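Local coordinates for putative TetR-family transcriptional regulator (Rhodococcus sp., PDB 2G3B), which probably binds cis-regulatory DNA through an N-terminal helix-turn-helix and acts as a TetR-family transcriptional repressor, at residues S98-N102 with S163-L167. Sequence-based numbering, arbitrary orientation.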
loop_
_atom_site.group_PDB
_atom_site.type_symbol
_atom_site.label_atom_id
_atom_site.label_comp_id
_atom_site.label_asym_id
_atom_site.label_seq_id
_atom_site.Cartn_x
_atom_site.Cartn_y
_atom_site.Cartn_z
ATOM N N SER A 98 7.608 9.163 1.341
ATOM C CA SER A 98 6.422 8.330 1.422
ATOM C C SER A 98 5.466 8.507 0.230
ATOM O O SER A 98 5.014 7.499 -0.348
ATOM C CB SER A 98 5.767 8.568 2.791
ATOM O OG SER A 98 4.693 7.695 2.906
ATOM N N LEU A 99 5.198 9.768 -0.170
ATOM C CA LEU A 99 4.444 10.056 -1.360
ATOM C C LEU A 99 5.062 9.450 -2.611
ATOM O O LEU A 99 4.327 8.870 -3.419
ATOM C CB LEU A 99 4.255 11.578 -1.594
ATOM C CG LEU A 99 3.380 12.296 -0.591
ATOM C CD1 LEU A 99 3.724 13.825 -0.611
ATOM C CD2 LEU A 99 1.863 11.983 -0.948
ATOM N N ALA A 100 6.376 9.628 -2.791
ATOM C CA ALA A 100 7.101 9.131 -3.984
ATOM C C ALA A 100 7.061 7.610 -4.016
ATOM O O ALA A 100 6.740 7.034 -5.039
ATOM C CB ALA A 100 8.540 9.624 -3.993
ATOM N N TRP A 101 7.263 6.959 -2.859
ATOM C CA TRP A 101 7.213 5.508 -2.806
ATOM C C TRP A 101 5.797 5.021 -3.124
ATOM O O TRP A 101 5.628 4.081 -3.876
ATOM C CB TRP A 101 7.640 5.027 -1.406
ATOM C CG TRP A 101 7.835 3.597 -1.323
ATOM C CD1 TRP A 101 6.901 2.645 -0.940
ATOM C CD2 TRP A 101 9.045 2.892 -1.607
ATOM N NE1 TRP A 101 7.488 1.396 -1.002
ATOM C CE2 TRP A 101 8.792 1.519 -1.404
ATOM C CE3 TRP A 101 10.312 3.283 -2.064
ATOM C CZ2 TRP A 101 9.783 0.531 -1.599
ATOM C CZ3 TRP A 101 11.284 2.308 -2.263
ATOM C CH2 TRP A 101 11.007 0.943 -2.022
ATOM N N ASN A 102 4.792 5.628 -2.501
ATOM C CA ASN A 102 3.390 5.350 -2.785
ATOM C C ASN A 102 3.071 5.390 -4.292
ATOM O O ASN A 102 2.427 4.473 -4.827
ATOM C CB ASN A 102 2.533 6.398 -2.046
ATOM C CG ASN A 102 1.118 5.912 -1.780
ATOM O OD1 ASN A 102 0.174 6.383 -2.394
ATOM N ND2 ASN A 102 0.975 4.968 -0.869
ATOM N N SER A 163 0.856 3.590 5.418
ATOM C CA SER A 163 1.282 4.833 4.732
ATOM C C SER A 163 0.305 5.246 3.627
ATOM O O SER A 163 0.024 6.434 3.465
ATOM C CB SER A 163 2.676 4.677 4.137
ATOM O OG SER A 163 3.604 4.446 5.226
ATOM N N GLY A 164 -0.242 4.261 2.912
ATOM C CA GLY A 164 -1.224 4.566 1.851
ATOM C C GLY A 164 -2.443 5.267 2.439
ATOM O O GLY A 164 -2.979 6.207 1.833
ATOM N N ARG A 165 -2.925 4.806 3.599
ATOM C CA ARG A 165 -4.070 5.442 4.262
ATOM C C ARG A 165 -3.712 6.797 4.861
ATOM O O ARG A 165 -4.493 7.758 4.836
ATOM C CB ARG A 165 -4.531 4.495 5.384
ATOM C CG ARG A 165 -5.185 3.201 4.820
ATOM C CD ARG A 165 -6.040 2.551 5.904
ATOM N NE ARG A 165 -6.483 1.216 5.420
ATOM C CZ ARG A 165 -6.796 0.210 6.225
ATOM N NH1 ARG A 165 -6.683 0.390 7.548
ATOM N NH2 ARG A 165 -7.215 -0.953 5.706
ATOM N N TRP A 166 -2.492 6.860 5.371
ATOM C CA TRP A 166 -1.974 8.075 6.008
ATOM C C TRP A 166 -1.918 9.221 5.001
ATOM O O TRP A 166 -2.311 10.332 5.322
ATOM C CB TRP A 166 -0.583 7.782 6.539
ATOM C CG TRP A 166 0.179 8.948 7.154
ATOM C CD1 TRP A 166 -0.231 9.778 8.193
ATOM C CD2 TRP A 166 1.537 9.287 6.880
ATOM N NE1 TRP A 166 0.807 10.633 8.535
ATOM C CE2 TRP A 166 1.887 10.368 7.729
ATOM C CE3 TRP A 166 2.487 8.809 5.943
ATOM C CZ2 TRP A 166 3.173 10.978 7.694
ATOM C CZ3 TRP A 166 3.732 9.389 5.892
ATOM C CH2 TRP A 166 4.073 10.495 6.769
ATOM N N LEU A 167 -1.417 8.921 3.813
ATOM C CA LEU A 167 -1.319 9.899 2.749
ATOM C C LEU A 167 -2.649 10.384 2.152
ATOM O O LEU A 167 -2.677 11.452 1.507
ATOM C CB LEU A 167 -0.390 9.372 1.659
ATOM C CG LEU A 167 1.058 9.108 2.067
ATOM C CD1 LEU A 167 1.745 8.263 0.971
ATOM C CD2 LEU A 167 1.787 10.452 2.366
HETATM O O HOH W 1 5.902 5.753 4.908
#
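Leu-167 supplies most of the apolar contact, one methyl set against Leu-99, the other between Ser-98 and Asn-102. CD2 meets Leu-99 CD2 at 3.7 Å, methyl against methyl. CD1 reaches further between the helices, lying 3.6 Å from Asn-102 CB and equally close to Ser-98 OG. With CG anti to the carbonyl carbon (chi1 -62°), the Leu-167 fork is carried toward the opposing turn. Shortening Leu-167 to an alanine removes both methyls and would probably open a gap between the two helices, leaving Leu-99 CD2 and Asn-102 CB without their apolar partner across the contact.

The other close approaches involve polar atoms without direct hydrogen bonds between the segments. Asn-102 ND2 packs 3.5 Å from Gly-164 CA, where the CA atoms of the two residues come within 6.6 Å. Ser-98 OG lies in the plane of the Trp-166 ring, at its edge, 3.6 Å from CZ3. A water bridges the hydroxyls: it donates to Ser-163 OG at 2.7 Å and bonds Ser-98 OG at 3.0 Å. Ser-163 OG also bonds Val-159 O, while Trp-166 NE1 is held by Thr-173 OG1.

The segment axes approach to 10.2 Å at -115°, a steep crossing within the C-terminal domain characteristic of TetR-family regulators. Leu-99 also touches Ala-17 of helix 2-23, linking the contact to the N-terminal part, while Val-109 of the second subunit packs on Leu-99, Asn-102 and Leu-167, so this helix pair forms part of the dimer interface.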